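Local coordinates for putative polyprenyl synthetase (Streptomyces coelicolor, PDB 3NF2), which probably joins isoprenoid diphosphates into longer prenyl chains as a magnesium-dependent prenyltransferase of the FPP/GGPP synthase family, at residues 142-147 / 192-197; 171-176 / 252-257; 227-232 / 290-295. All coordinates share one frame; numbering follows the deposited sequence.

Contact 1: residues 142-147 / 192-197; sequences GRATRR and SSIGAV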
loop_
_atom_site.group_PDB
_atom_site.type_symbol
_atom_site.label_atom_id
_atom_site.label_comp_id
_atom_site.label_asym_id
_atom_site.label_seq_id
_atom_site.Cartn_x
_atom_site.Cartn_y
_atom_site.Cartn_z
ATOM N N GLY A 142 5.024 12.562 13.749
ATOM C CA GLY A 142 5.156 12.929 12.345
ATOM C C GLY A 142 6.531 12.537 11.840
ATOM O O GLY A 142 6.689 12.035 10.713
ATOM N N ARG A 143 7.525 12.753 12.695
ATOM C CA ARG A 143 8.903 12.408 12.379
ATOM C C ARG A 143 9.103 10.893 12.352
ATOM O O ARG A 143 9.857 10.373 11.530
ATOM C CB ARG A 143 9.853 13.082 13.375
ATOM C CG ARG A 143 10.264 14.501 12.975
ATOM C CD ARG A 143 10.691 15.330 14.184
ATOM N NE ARG A 143 11.268 14.502 15.239
ATOM C CZ ARG A 143 11.355 14.854 16.524
ATOM N NH1 ARG A 143 10.902 16.042 16.940
ATOM N NH2 ARG A 143 11.895 14.006 17.401
ATOM N N ALA A 144 8.408 10.192 13.238
ATOM C CA ALA A 144 8.436 8.736 13.278
ATOM C C ALA A 144 7.792 8.118 12.030
ATOM O O ALA A 144 8.274 7.096 11.538
ATOM C CB ALA A 144 7.757 8.229 14.538
ATOM N N THR A 145 6.724 8.745 11.525
ATOM C CA THR A 145 6.068 8.312 10.282
ATOM C C THR A 145 6.984 8.540 9.073
ATOM O O THR A 145 6.981 7.744 8.134
ATOM C CB THR A 145 4.691 9.007 10.058
ATOM O OG1 THR A 145 3.943 9.018 11.278
ATOM C CG2 THR A 145 3.859 8.280 8.985
ATOM N N ARG A 146 7.770 9.617 9.119
ATOM C CA ARG A 146 8.782 9.941 8.104
ATOM C C ARG A 146 9.807 8.812 7.969
ATOM O O ARG A 146 10.196 8.443 6.860
ATOM C CB ARG A 146 9.482 11.252 8.486
ATOM C CG ARG A 146 10.690 11.655 7.652
ATOM C CD ARG A 146 10.370 12.834 6.768
ATOM N NE ARG A 146 11.414 13.088 5.777
ATOM C CZ ARG A 146 12.320 14.061 5.857
ATOM N NH1 ARG A 146 12.329 14.888 6.898
ATOM N NH2 ARG A 146 13.221 14.205 4.891
ATOM N N ARG A 147 10.218 8.265 9.112
ATOM C CA ARG A 147 11.172 7.166 9.179
ATOM C C ARG A 147 10.553 5.878 8.669
ATOM O O ARG A 147 11.234 5.065 8.050
ATOM C CB ARG A 147 11.632 6.936 10.624
ATOM C CG ARG A 147 12.234 8.143 11.320
ATOM C CD ARG A 147 13.685 8.315 10.985
ATOM N NE ARG A 147 14.184 9.611 11.428
ATOM C CZ ARG A 147 15.470 9.939 11.469
ATOM N NH1 ARG A 147 16.392 9.055 11.105
ATOM N NH2 ARG A 147 15.833 11.148 11.882
ATOM N N SER A 192 15.103 0.192 14.981
ATOM C CA SER A 192 16.157 0.624 15.893
ATOM C C SER A 192 16.075 2.095 16.279
ATOM O O SER A 192 16.589 2.478 17.326
ATOM C CB SER A 192 17.544 0.339 15.300
ATOM O OG SER A 192 17.804 -1.055 15.279
ATOM N N SER A 193 15.447 2.911 15.441
ATOM C CA SER A 193 15.428 4.356 15.671
ATOM C C SER A 193 14.048 4.959 15.982
ATOM O O SER A 193 13.966 6.113 16.409
ATOM C CB SER A 193 16.060 5.094 14.490
ATOM O OG SER A 193 15.247 5.015 13.331
ATOM N N ILE A 194 12.976 4.193 15.781
ATOM C CA ILE A 194 11.618 4.748 15.858
ATOM C C ILE A 194 11.135 5.097 17.292
ATOM O O ILE A 194 10.544 6.164 17.508
ATOM C CB ILE A 194 10.579 3.884 15.065
ATOM C CG1 ILE A 194 9.315 4.695 14.762
ATOM C CG2 ILE A 194 10.299 2.520 15.754
ATOM C CD1 ILE A 194 8.321 3.984 13.853
ATOM N N GLY A 195 11.401 4.214 18.252
ATOM C CA GLY A 195 11.098 4.469 19.661
ATOM C C GLY A 195 11.751 5.746 20.164
ATOM O O GLY A 195 11.129 6.514 20.893
ATOM N N ALA A 196 12.996 5.970 19.745
ATOM C CA ALA A 196 13.780 7.139 20.133
ATOM C C ALA A 196 13.188 8.421 19.588
ATOM O O ALA A 196 13.113 9.426 20.301
ATOM C CB ALA A 196 15.215 6.988 19.659
ATOM N N VAL A 197 12.780 8.378 18.319
ATOM C CA VAL A 197 12.093 9.493 17.673
ATOM C C VAL A 197 10.783 9.814 18.405
ATOM O O VAL A 197 10.437 10.988 18.573
ATOM C CB VAL A 197 11.848 9.217 16.167
ATOM C CG1 VAL A 197 11.050 10.332 15.527
ATOM C CG2 VAL A 197 13.172 9.095 15.433
#

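Contact 2: residues 171-176 / 252-257; sequences VSVEEC and PVVAAL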
loop_
_atom_site.group_PDB
_atom_site.type_symbol
_atom_site.label_atom_id
_atom_site.label_comp_id
_atom_site.label_asym_id
_atom_site.label_seq_id
_atom_site.Cartn_x
_atom_site.Cartn_y
_atom_site.Cartn_z
ATOM N N VAL A 171 23.823 -12.286 -10.672
ATOM C CA VAL A 171 23.565 -11.019 -10.009
ATOM C C VAL A 171 24.889 -10.679 -9.334
ATOM O O VAL A 171 25.576 -11.580 -8.839
ATOM C CB VAL A 171 22.439 -11.196 -8.953
ATOM C CG1 VAL A 171 22.309 -9.987 -8.059
ATOM C CG2 VAL A 171 21.109 -11.478 -9.639
ATOM N N SER A 172 25.285 -9.410 -9.342
ATOM C CA SER A 172 26.555 -9.053 -8.724
ATOM C C SER A 172 26.433 -9.030 -7.200
ATOM O O SER A 172 25.323 -9.013 -6.658
ATOM C CB SER A 172 27.062 -7.720 -9.252
ATOM O OG SER A 172 26.417 -6.656 -8.596
ATOM N N VAL A 173 27.578 -9.047 -6.522
ATOM C CA VAL A 173 27.643 -8.941 -5.062
ATOM C C VAL A 173 27.043 -7.620 -4.606
ATOM O O VAL A 173 26.202 -7.594 -3.706
ATOM C CB VAL A 173 29.098 -9.100 -4.546
ATOM C CG1 VAL A 173 29.217 -8.668 -3.083
ATOM C CG2 VAL A 173 29.571 -10.540 -4.714
ATOM N N GLU A 174 27.442 -6.538 -5.269
ATOM C CA GLU A 174 26.935 -5.197 -4.974
ATOM C C GLU A 174 25.409 -5.104 -5.094
ATOM O O GLU A 174 24.749 -4.517 -4.235
ATOM C CB GLU A 174 27.602 -4.172 -5.888
ATOM C CG GLU A 174 27.963 -2.858 -5.203
ATOM C CD GLU A 174 29.289 -2.929 -4.442
ATOM O OE1 GLU A 174 29.316 -3.480 -3.315
ATOM O OE2 GLU A 174 30.304 -2.417 -4.973
ATOM N N GLU A 175 24.860 -5.723 -6.138
ATOM C CA GLU A 175 23.419 -5.738 -6.375
ATOM C C GLU A 175 22.678 -6.496 -5.280
ATOM O O GLU A 175 21.574 -6.109 -4.878
ATOM C CB GLU A 175 23.111 -6.373 -7.730
ATOM C CG GLU A 175 23.358 -5.463 -8.924
ATOM C CD GLU A 175 23.318 -6.201 -10.257
ATOM O OE1 GLU A 175 23.398 -7.448 -10.278
ATOM O OE2 GLU A 175 23.212 -5.525 -11.297
ATOM N N CYS A 176 23.291 -7.578 -4.810
ATOM C CA CYS A 176 22.710 -8.387 -3.753
ATOM C C CYS A 176 22.711 -7.620 -2.430
ATOM O O CYS A 176 21.734 -7.671 -1.684
ATOM C CB CYS A 176 23.481 -9.692 -3.612
ATOM S SG CYS A 176 22.683 -10.917 -2.587
ATOM N N PRO A 252 25.771 -16.091 -0.292
ATOM C CA PRO A 252 26.786 -17.114 -0.588
ATOM C C PRO A 252 26.821 -17.515 -2.070
ATOM O O PRO A 252 27.909 -17.622 -2.654
ATOM C CB PRO A 252 26.368 -18.314 0.272
ATOM C CG PRO A 252 25.376 -17.818 1.237
ATOM C CD PRO A 252 24.788 -16.556 0.707
ATOM N N VAL A 253 25.639 -17.707 -2.658
ATOM C CA VAL A 253 25.493 -18.065 -4.075
ATOM C C VAL A 253 26.172 -17.033 -4.951
ATOM O O VAL A 253 27.015 -17.356 -5.789
ATOM C CB VAL A 253 24.007 -18.137 -4.476
ATOM C CG1 VAL A 253 23.856 -18.517 -5.946
ATOM C CG2 VAL A 253 23.277 -19.126 -3.605
ATOM N N VAL A 254 25.805 -15.779 -4.722
ATOM C CA VAL A 254 26.319 -14.655 -5.489
ATOM C C VAL A 254 27.827 -14.454 -5.316
ATOM O O VAL A 254 28.550 -14.273 -6.304
ATOM C CB VAL A 254 25.538 -13.385 -5.131
ATOM C CG1 VAL A 254 26.161 -12.194 -5.760
ATOM C CG2 VAL A 254 24.081 -13.519 -5.593
ATOM N N ALA A 255 28.302 -14.504 -4.069
ATOM C CA ALA A 255 29.740 -14.373 -3.788
ATOM C C ALA A 255 30.562 -15.482 -4.463
ATOM O O ALA A 255 31.653 -15.232 -4.958
ATOM C CB ALA A 255 29.999 -14.350 -2.289
ATOM N N ALA A 256 30.021 -16.696 -4.482
ATOM C CA ALA A 256 30.640 -17.802 -5.186
ATOM C C ALA A 256 30.730 -17.532 -6.694
ATOM O O ALA A 256 31.761 -17.802 -7.296
ATOM C CB ALA A 256 29.872 -19.076 -4.924
ATOM N N LEU A 257 29.663 -16.984 -7.288
ATOM C CA LEU A 257 29.629 -16.694 -8.727
ATOM C C LEU A 257 30.621 -15.620 -9.130
ATOM O O LEU A 257 31.230 -15.704 -10.202
ATOM C CB LEU A 257 28.225 -16.295 -9.194
ATOM C CG LEU A 257 27.169 -17.402 -9.151
ATOM C CD1 LEU A 257 25.800 -16.846 -9.498
ATOM C CD2 LEU A 257 27.536 -18.552 -10.076
#

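Contact 3: residues 227-232 / 290-295; sequences LGIWGD and ARAALI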
loop_
_atom_site.group_PDB
_atom_site.type_symbol
_atom_site.label_atom_id
_atom_site.label_comp_id
_atom_site.label_asym_id
_atom_site.label_seq_id
_atom_site.Cartn_x
_atom_site.Cartn_y
_atom_site.Cartn_z
ATOM N N LEU A 227 22.150 -19.835 6.948
ATOM C CA LEU A 227 21.220 -20.830 7.479
ATOM C C LEU A 227 20.254 -21.355 6.423
ATOM O O LEU A 227 19.784 -22.486 6.529
ATOM C CB LEU A 227 20.416 -20.278 8.665
ATOM C CG LEU A 227 21.060 -19.707 9.944
ATOM C CD1 LEU A 227 19.973 -19.397 10.989
ATOM C CD2 LEU A 227 22.160 -20.600 10.552
ATOM N N GLY A 228 19.930 -20.535 5.423
ATOM C CA GLY A 228 19.069 -20.987 4.320
ATOM C C GLY A 228 19.678 -22.132 3.513
ATOM O O GLY A 228 18.966 -22.993 3.001
ATOM N N ILE A 229 21.001 -22.148 3.399
ATOM C CA ILE A 229 21.683 -23.282 2.774
ATOM C C ILE A 229 22.150 -24.347 3.784
ATOM O O ILE A 229 21.694 -25.478 3.734
ATOM C CB ILE A 229 22.855 -22.840 1.876
ATOM C CG1 ILE A 229 22.380 -21.796 0.849
ATOM C CG2 ILE A 229 23.485 -24.068 1.188
ATOM C CD1 ILE A 229 23.505 -21.003 0.201
ATOM N N TRP A 230 23.036 -23.990 4.709
ATOM C CA TRP A 230 23.659 -25.015 5.570
ATOM C C TRP A 230 22.977 -25.329 6.898
ATOM O O TRP A 230 23.530 -26.071 7.708
ATOM C CB TRP A 230 25.125 -24.688 5.810
ATOM C CG TRP A 230 25.916 -24.802 4.566
ATOM C CD1 TRP A 230 26.414 -25.950 4.012
ATOM C CD2 TRP A 230 26.297 -23.733 3.695
ATOM N NE1 TRP A 230 27.095 -25.655 2.852
ATOM C CE2 TRP A 230 27.038 -24.303 2.633
ATOM C CE3 TRP A 230 26.087 -22.345 3.710
ATOM C CZ2 TRP A 230 27.571 -23.537 1.596
ATOM C CZ3 TRP A 230 26.619 -21.582 2.676
ATOM C CH2 TRP A 230 27.348 -22.184 1.628
ATOM N N GLY A 231 21.780 -24.783 7.106
ATOM C CA GLY A 231 21.052 -24.962 8.356
ATOM C C GLY A 231 20.469 -26.348 8.535
ATOM O O GLY A 231 19.990 -26.964 7.579
ATOM N N ASP A 232 20.517 -26.830 9.776
ATOM C CA ASP A 232 19.993 -28.137 10.148
ATOM C C ASP A 232 18.478 -28.027 10.333
ATOM O O ASP A 232 18.022 -27.128 11.040
ATOM C CB ASP A 232 20.677 -28.590 11.446
ATOM C CG ASP A 232 20.194 -29.953 11.939
ATOM O OD1 ASP A 232 19.952 -30.863 11.111
ATOM O OD2 ASP A 232 20.080 -30.114 13.174
ATOM N N ALA A 290 25.688 -31.025 -3.590
ATOM C CA ALA A 290 26.766 -30.725 -4.551
ATOM C C ALA A 290 26.913 -29.227 -4.840
ATOM O O ALA A 290 28.039 -28.725 -4.932
ATOM C CB ALA A 290 26.564 -31.488 -5.858
ATOM N N ARG A 291 25.786 -28.520 -4.978
ATOM C CA ARG A 291 25.809 -27.074 -5.271
ATOM C C ARG A 291 26.296 -26.248 -4.083
ATOM O O ARG A 291 26.987 -25.243 -4.258
ATOM C CB ARG A 291 24.429 -26.581 -5.724
ATOM C CG ARG A 291 24.098 -26.916 -7.187
ATOM C CD ARG A 291 22.668 -27.431 -7.338
ATOM N NE ARG A 291 22.373 -27.875 -8.702
ATOM C CZ ARG A 291 22.604 -29.101 -9.181
ATOM N NH1 ARG A 291 23.159 -30.043 -8.420
ATOM N NH2 ARG A 291 22.279 -29.391 -10.436
ATOM N N ALA A 292 25.911 -26.679 -2.886
ATOM C CA ALA A 292 26.374 -26.092 -1.634
ATOM C C ALA A 292 27.883 -26.286 -1.499
ATOM O O ALA A 292 28.634 -25.322 -1.278
ATOM C CB ALA A 292 25.655 -26.738 -0.474
ATOM N N ALA A 293 28.313 -27.530 -1.691
ATOM C CA ALA A 293 29.730 -27.886 -1.706
ATOM C C ALA A 293 30.537 -27.045 -2.706
ATOM O O ALA A 293 31.649 -26.607 -2.390
ATOM C CB ALA A 293 29.891 -29.377 -1.971
ATOM N N LEU A 294 29.961 -26.772 -3.880
ATOM C CA LEU A 294 30.618 -25.895 -4.866
ATOM C C LEU A 294 30.681 -24.429 -4.446
ATOM O O LEU A 294 31.669 -23.762 -4.719
ATOM C CB LEU A 294 29.959 -26.004 -6.247
ATOM C CG LEU A 294 30.306 -27.160 -7.196
ATOM C CD1 LEU A 294 29.208 -27.295 -8.222
ATOM C CD2 LEU A 294 31.674 -26.988 -7.888
ATOM N N ILE A 295 29.627 -23.929 -3.794
ATOM C CA ILE A 295 29.617 -22.554 -3.246
ATOM C C ILE A 295 30.695 -22.414 -2.166
ATOM O O ILE A 295 31.430 -21.428 -2.130
ATOM C CB ILE A 295 28.225 -22.165 -2.662
ATOM C CG1 ILE A 295 27.185 -22.018 -3.767
ATOM C CG2 ILE A 295 28.278 -20.837 -1.869
ATOM C CD1 ILE A 295 25.757 -22.197 -3.239
#

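Contact 1: residues 142-147 / 192-197
In V197 a chi1 of 176° swings CG1 to the far side from the backbone N and against the backbone of A144, while CG2, anti to the carbonyl carbon, faces R147. CG1 reaches 3.5 Å from A144 N and also meets the start of the R143 side chain, with R143 CB at 3.7 Å. I194 likewise extends CG1 away from its own N (chi1 -161°), and that branch lies 3.9 Å from A144 CB; the small alanine thus sits between two branched side chains of the facing helix. R143 bends at chi3 across V197, its NH2 coming no nearer than 3.6 Å to V197 O, a contact without a hydrogen bond. R147 crosses V197 obliquely, its NE 4.2 Å from V197 CG2 and with no polar partner in the model. The outer nitrogens of R147 are instead gripped by the carboxylates of D207, E210 and E203, which probably fix the guanidinium beside the valine. Segments 142-147 and 192-197, on helices 139-165 and 173-198, run antiparallel (170°), their axes 9.0 Å apart at closest approach; helix 203-230 adds A206 against V197 and R147, and I194 also rests on L133 of helix 115-134 and A62 of helix 57-67.

Contact 2: residues 171-176 / 252-257
A capping box starts helix 173-198, and V254 of helix 251-259 presses its side chain against that helix start. A chi1 of 172° carries V254 CG1 trans to the main-chain nitrogen and up against the backbone carbonyls just before the helix, 3.2 Å from V171 O and 3.4 Å from S172 O. The same methyl meets V173 CG2 at 3.9 Å, the two valine side chains crossing at a slant. V173 CG2 also touches the backbone of the opposing helix, at A255 CA. The other V254 methyl, CG2, turns to C176, with SG 4.2 Å away, and to V171 CB, so one valine spans the two loop residues V171 and S172 and the first turn of the helix. No hydrogen bond crosses between the segments; the polar work is done within 171-176. S172 OG accepts from E175 N at 3.1 Å, and E175 OE1 in return receives S172 N at 2.9 Å, nearly straight at 168° but from above the carboxylate plane. A salt bridge from E175 OE2 to R168 holds the carboxylate from its other oxygen. W303 of helix 300-319 packs on both V173 and A255, closing one side of the valine contact. Reciprocal bonds between the N-cap serine and the glutamate three residues on are the defining feature of a capping box, here opening one of the long helices of an all-helical isoprenoid synthase fold.

Contact 3: residues 227-232 / 290-295
I229 meets A292 where helix 203-230 ends against helix 285-297, a helix-helix contact in the all-helical isoprenoid synthase fold. I229 swings CG2 to the side opposite its own N, which brings the methyl 3.8 Å from A292 CB, while CD1 reaches on to I295 CD1 at 4.3 Å. I229 CG2 also lies over the centre of the W230 ring, 3.7 Å above its plane, and thereby backs one face of the indole. W230, the last residue of its helix, comes next. A292 CB lies off the ring plane on the same side as I229 CG2, 3.8 Å from W230 NE1; the ring edge meets I295 CG2, 3.9 Å from W230 CH2, and A292 O. The ring also makes a cation-pi contact with R301. An alanine in place of W230 would probably open a gap beside A292 and I295 and leave R301 without its aromatic partner. I295 also packs on helix 251-259, and W241 and L244 flank I229 and A292. Within the edge contact, the indole places CZ2 3.5 Å from A292 O, which lies near the ring plane.

All three contacts are largely buried, but they lie toward the periphery of the chain, with contacts 1 and 3 on opposite sides of its centre. Contacts 1 and 2 use opposite ends of helix 173-198, their nearest atoms about 19 Å apart. Contacts 2 and 3 touch through P252, which meets both I229 and I295. The chemistry follows position. Contact 1 pairs two helix bodies and flanks its aliphatic centre with arginines, near the second subunit; contact 2 sets a valine against a capped helix start; contact 3 brings an aromatic edge to a backbone carbonyl and an isoleucine methyl at a helix end. Hydrogen bonds cross none of them.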